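Long-range contact in segregation and condensation protein A (Pyrococcus furiosus, PDB 5XNS), which is the kleisin subunit of the prokaryotic condensin complex, its C-terminal domain, the part described here, probably binding the head domain of SMC during chromosome segregation: residues 42-55 and 59-70. Residues are numbered along the deposited sequence; the frame is centred on the assembly and turned at random.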
# COMPACT_ATOMS: atom_id res chain seq x y z
N PHE B 42 -14.22 -6.63 21.70
CA PHE B 42 -12.86 -7.10 21.48
C PHE B 42 -11.85 -5.99 21.80
O PHE B 42 -10.88 -6.20 22.54
CB PHE B 42 -12.73 -7.59 20.04
CG PHE B 42 -11.44 -8.29 19.73
CD1 PHE B 42 -10.88 -9.20 20.62
CD2 PHE B 42 -10.80 -8.07 18.51
CE1 PHE B 42 -9.69 -9.85 20.31
CE2 PHE B 42 -9.62 -8.72 18.18
CZ PHE B 42 -9.06 -9.62 19.09
N LEU B 43 -12.12 -4.78 21.29
CA LEU B 43 -11.21 -3.65 21.50
C LEU B 43 -11.06 -3.31 22.97
O LEU B 43 -9.94 -3.13 23.47
CB LEU B 43 -11.71 -2.43 20.73
CG LEU B 43 -10.84 -1.17 20.70
CD1 LEU B 43 -9.55 -1.44 19.96
CD2 LEU B 43 -11.60 -0.05 20.01
N TYR B 44 -12.18 -3.22 23.69
CA TYR B 44 -12.13 -2.89 25.11
C TYR B 44 -11.32 -3.92 25.89
O TYR B 44 -10.56 -3.57 26.80
CB TYR B 44 -13.56 -2.75 25.65
CG TYR B 44 -14.28 -1.51 25.14
CD1 TYR B 44 -13.63 -0.61 24.30
CD2 TYR B 44 -15.58 -1.24 25.50
CE1 TYR B 44 -14.26 0.52 23.84
CE2 TYR B 44 -16.23 -0.11 25.03
CZ TYR B 44 -15.57 0.77 24.20
OH TYR B 44 -16.21 1.91 23.73
N LEU B 45 -11.46 -5.20 25.53
CA LEU B 45 -10.63 -6.22 26.14
C LEU B 45 -9.15 -6.01 25.80
O LEU B 45 -8.28 -6.12 26.67
CB LEU B 45 -11.10 -7.61 25.71
CG LEU B 45 -12.46 -7.99 26.29
CD1 LEU B 45 -13.01 -9.21 25.57
CD2 LEU B 45 -12.40 -8.23 27.82
N LEU B 46 -8.85 -5.63 24.55
CA LEU B 46 -7.44 -5.39 24.22
C LEU B 46 -6.90 -4.19 24.98
O LEU B 46 -5.72 -4.18 25.37
CB LEU B 46 -7.27 -5.21 22.71
CG LEU B 46 -7.63 -6.49 21.98
CD1 LEU B 46 -8.09 -6.18 20.56
CD2 LEU B 46 -6.47 -7.47 22.00
N PHE B 47 -7.73 -3.15 25.18
CA PHE B 47 -7.35 -2.05 26.06
C PHE B 47 -7.03 -2.56 27.46
O PHE B 47 -5.99 -2.21 28.05
CB PHE B 47 -8.47 -1.00 26.12
CG PHE B 47 -8.63 -0.17 24.85
CD1 PHE B 47 -7.74 -0.29 23.79
CD2 PHE B 47 -9.68 0.73 24.74
CE1 PHE B 47 -7.90 0.47 22.64
CE2 PHE B 47 -9.84 1.50 23.59
CZ PHE B 47 -8.95 1.37 22.55
N LEU B 48 -7.91 -3.40 28.01
CA LEU B 48 -7.68 -3.92 29.35
C LEU B 48 -6.43 -4.79 29.40
O LEU B 48 -5.70 -4.80 30.39
CB LEU B 48 -8.91 -4.68 29.84
CG LEU B 48 -10.10 -3.80 30.29
CD1 LEU B 48 -11.36 -4.62 30.42
CD2 LEU B 48 -9.82 -3.07 31.60
N GLU B 49 -6.16 -5.53 28.32
CA GLU B 49 -4.99 -6.39 28.35
C GLU B 49 -3.71 -5.58 28.25
O GLU B 49 -2.71 -5.92 28.90
CB GLU B 49 -5.06 -7.43 27.24
CG GLU B 49 -3.89 -8.40 27.31
CD GLU B 49 -4.04 -9.56 26.37
OE1 GLU B 49 -4.39 -9.31 25.19
OE2 GLU B 49 -3.81 -10.71 26.82
N ASN B 50 -3.71 -4.50 27.47
CA ASN B 50 -2.52 -3.67 27.36
C ASN B 50 -2.18 -2.99 28.68
O ASN B 50 -1.02 -2.66 28.92
CB ASN B 50 -2.70 -2.64 26.24
CG ASN B 50 -1.37 -2.18 25.68
OD1 ASN B 50 -0.66 -2.95 25.02
ND2 ASN B 50 -1.03 -0.92 25.94
N MET B 51 -3.18 -2.77 29.53
CA MET B 51 -2.97 -2.21 30.86
C MET B 51 -2.71 -3.28 31.92
O MET B 51 -2.58 -2.94 33.10
CB MET B 51 -4.19 -1.39 31.30
CG MET B 51 -4.54 -0.24 30.41
SD MET B 51 -6.09 0.54 30.95
CE MET B 51 -7.31 -0.66 30.50
N GLY B 52 -2.65 -4.55 31.53
CA GLY B 52 -2.37 -5.61 32.48
C GLY B 52 -3.53 -6.00 33.38
O GLY B 52 -3.30 -6.69 34.37
N ARG B 53 -4.76 -5.59 33.06
CA ARG B 53 -5.89 -5.91 33.93
C ARG B 53 -6.60 -7.20 33.57
O ARG B 53 -7.26 -7.79 34.44
CB ARG B 53 -6.90 -4.76 33.94
CG ARG B 53 -6.29 -3.44 34.30
CD ARG B 53 -7.33 -2.43 34.74
NE ARG B 53 -6.68 -1.18 35.11
CZ ARG B 53 -6.05 -0.97 36.27
NH1 ARG B 53 -5.98 -1.94 37.19
NH2 ARG B 53 -5.48 0.22 36.52
N VAL B 54 -6.49 -7.67 32.32
CA VAL B 54 -6.99 -8.99 31.94
C VAL B 54 -5.94 -9.65 31.07
O VAL B 54 -5.05 -9.01 30.51
CB VAL B 54 -8.34 -8.95 31.18
CG1 VAL B 54 -9.36 -8.12 31.93
CG2 VAL B 54 -8.13 -8.42 29.75
N GLU B 55 -6.07 -10.97 30.94
CA GLU B 55 -5.29 -11.76 30.00
C GLU B 55 -6.24 -12.39 28.98
O GLU B 55 -7.28 -12.95 29.36
CB GLU B 55 -4.52 -12.84 30.74
CG GLU B 55 -4.17 -14.05 29.93
CD GLU B 55 -2.90 -14.71 30.45
OE1 GLU B 55 -2.20 -15.37 29.64
OE2 GLU B 55 -2.60 -14.54 31.66
N GLU B 59 -5.70 -20.31 21.78
CA GLU B 59 -4.75 -21.38 21.46
C GLU B 59 -4.38 -21.38 19.98
O GLU B 59 -3.19 -21.43 19.63
CB GLU B 59 -5.33 -22.74 21.86
CG GLU B 59 -5.74 -22.83 23.32
CD GLU B 59 -4.61 -22.47 24.29
OE1 GLU B 59 -3.44 -22.79 24.00
OE2 GLU B 59 -4.90 -21.87 25.35
N GLU B 60 -5.38 -21.32 19.10
CA GLU B 60 -5.17 -21.39 17.66
C GLU B 60 -5.71 -20.13 16.99
O GLU B 60 -6.65 -19.50 17.50
CB GLU B 60 -5.88 -22.63 17.08
CG GLU B 60 -7.40 -22.49 16.99
CD GLU B 60 -8.16 -23.81 17.13
OE1 GLU B 60 -8.92 -23.94 18.12
OE2 GLU B 60 -8.02 -24.70 16.25
N PRO B 61 -5.14 -19.73 15.86
CA PRO B 61 -5.64 -18.52 15.17
C PRO B 61 -7.11 -18.67 14.82
O PRO B 61 -7.56 -19.71 14.33
CB PRO B 61 -4.76 -18.45 13.92
CG PRO B 61 -3.52 -19.24 14.26
CD PRO B 61 -4.00 -20.35 15.16
N PHE B 62 -7.88 -17.61 15.12
CA PHE B 62 -9.33 -17.58 14.92
C PHE B 62 -10.05 -18.66 15.72
O PHE B 62 -11.17 -19.04 15.38
CB PHE B 62 -9.68 -17.70 13.43
CG PHE B 62 -9.01 -16.68 12.58
CD1 PHE B 62 -9.41 -15.35 12.64
CD2 PHE B 62 -7.98 -17.03 11.73
CE1 PHE B 62 -8.79 -14.39 11.84
CE2 PHE B 62 -7.35 -16.07 10.94
CZ PHE B 62 -7.75 -14.75 11.00
N GLY B 63 -9.41 -19.14 16.78
CA GLY B 63 -10.03 -20.10 17.67
C GLY B 63 -10.72 -19.41 18.82
O GLY B 63 -10.69 -18.18 18.96
N GLU B 64 -11.37 -20.22 19.65
CA GLU B 64 -12.07 -19.69 20.81
C GLU B 64 -11.17 -18.77 21.61
O GLU B 64 -10.01 -19.09 21.88
CB GLU B 64 -12.59 -20.83 21.69
CG GLU B 64 -13.30 -20.34 22.94
CD GLU B 64 -14.55 -21.13 23.27
OE1 GLU B 64 -14.44 -22.22 23.88
OE2 GLU B 64 -15.65 -20.65 22.89
N ILE B 65 -11.71 -17.62 22.00
CA ILE B 65 -11.03 -16.62 22.81
C ILE B 65 -11.61 -16.66 24.22
O ILE B 65 -12.83 -16.66 24.39
CB ILE B 65 -11.18 -15.23 22.19
CG1 ILE B 65 -10.65 -15.24 20.75
CG2 ILE B 65 -10.50 -14.18 23.05
CD1 ILE B 65 -11.00 -13.98 19.94
N LEU B 66 -10.73 -16.68 25.23
CA LEU B 66 -11.11 -16.67 26.64
C LEU B 66 -10.46 -15.49 27.34
O LEU B 66 -9.42 -14.98 26.92
CB LEU B 66 -10.71 -17.95 27.36
CG LEU B 66 -11.10 -19.25 26.67
CD1 LEU B 66 -10.28 -20.37 27.27
CD2 LEU B 66 -12.59 -19.51 26.83
N VAL B 67 -11.07 -15.08 28.46
CA VAL B 67 -10.64 -13.91 29.20
C VAL B 67 -10.47 -14.28 30.67
O VAL B 67 -11.36 -14.90 31.27
CB VAL B 67 -11.65 -12.75 29.07
CG1 VAL B 67 -11.11 -11.50 29.78
CG2 VAL B 67 -11.97 -12.48 27.60
N VAL B 68 -9.36 -13.86 31.26
CA VAL B 68 -9.14 -14.03 32.69
C VAL B 68 -8.71 -12.69 33.26
O VAL B 68 -7.80 -12.05 32.70
CB VAL B 68 -8.11 -15.13 32.97
CG1 VAL B 68 -7.82 -15.21 34.46
CG2 VAL B 68 -8.60 -16.45 32.44
N PRO B 69 -9.32 -12.21 34.34
CA PRO B 69 -8.85 -10.96 34.95
C PRO B 69 -7.54 -11.17 35.70
O PRO B 69 -7.22 -12.29 36.11
CB PRO B 69 -9.99 -10.56 35.90
CG PRO B 69 -10.67 -11.86 36.22
CD PRO B 69 -10.54 -12.72 34.98
N MET B 70 -6.77 -10.10 35.81
CA MET B 70 -5.48 -10.12 36.52
C MET B 70 -5.55 -9.24 37.76
O MET B 70 -6.45 -8.40 37.89
CB MET B 70 -4.33 -9.64 35.63
CG MET B 70 -4.45 -10.06 34.18
SD MET B 70 -3.68 -11.66 33.87
CE MET B 70 -2.03 -11.14 33.42
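E55 and V68 form an antiparallel hydrogen-bonded pair, E55 N reaching V68 O at 2.7 Å and V68 N returning to E55 O at 3.0 Å, while V54 and P69 make the neighbouring non-hydrogen-bonded pair. Proline, which has no N-H to give, suits that second position, and the ladder resumes at M70, whose N meets R53 O at 2.7 Å from above the carbonyl plane. On the inner face V67 is the central apolar contact. Its CG1, anti to the backbone N (chi1 -175°), touches both V54 CB and L45 CD2, and its CG2 lies 4.0 Å from L45 CD1, so each branch of the valine meets a different methyl of the helix leucine. Farther along, the tip of I65, CD1, comes within 4.3 Å of F42 CE1, continuing the apolar seam between helix and strand; I56 extends it through L45 and I65. On the other face M70, bent at chi2 and chi3, folds back across E55, laying its CG against the V54 carbonyl carbon and placing SD 3.4 Å from E55 CB. G52, with positive phi, ends helix 35-50 in a Schellman motif and turns the chain into strand 54-58. A helix leading into a beta hairpin that packs back on it is the helix-plus-wing arrangement of a winged-helix domain, as in kleisin C-termini; here E49 and F62 also bind the partner protein.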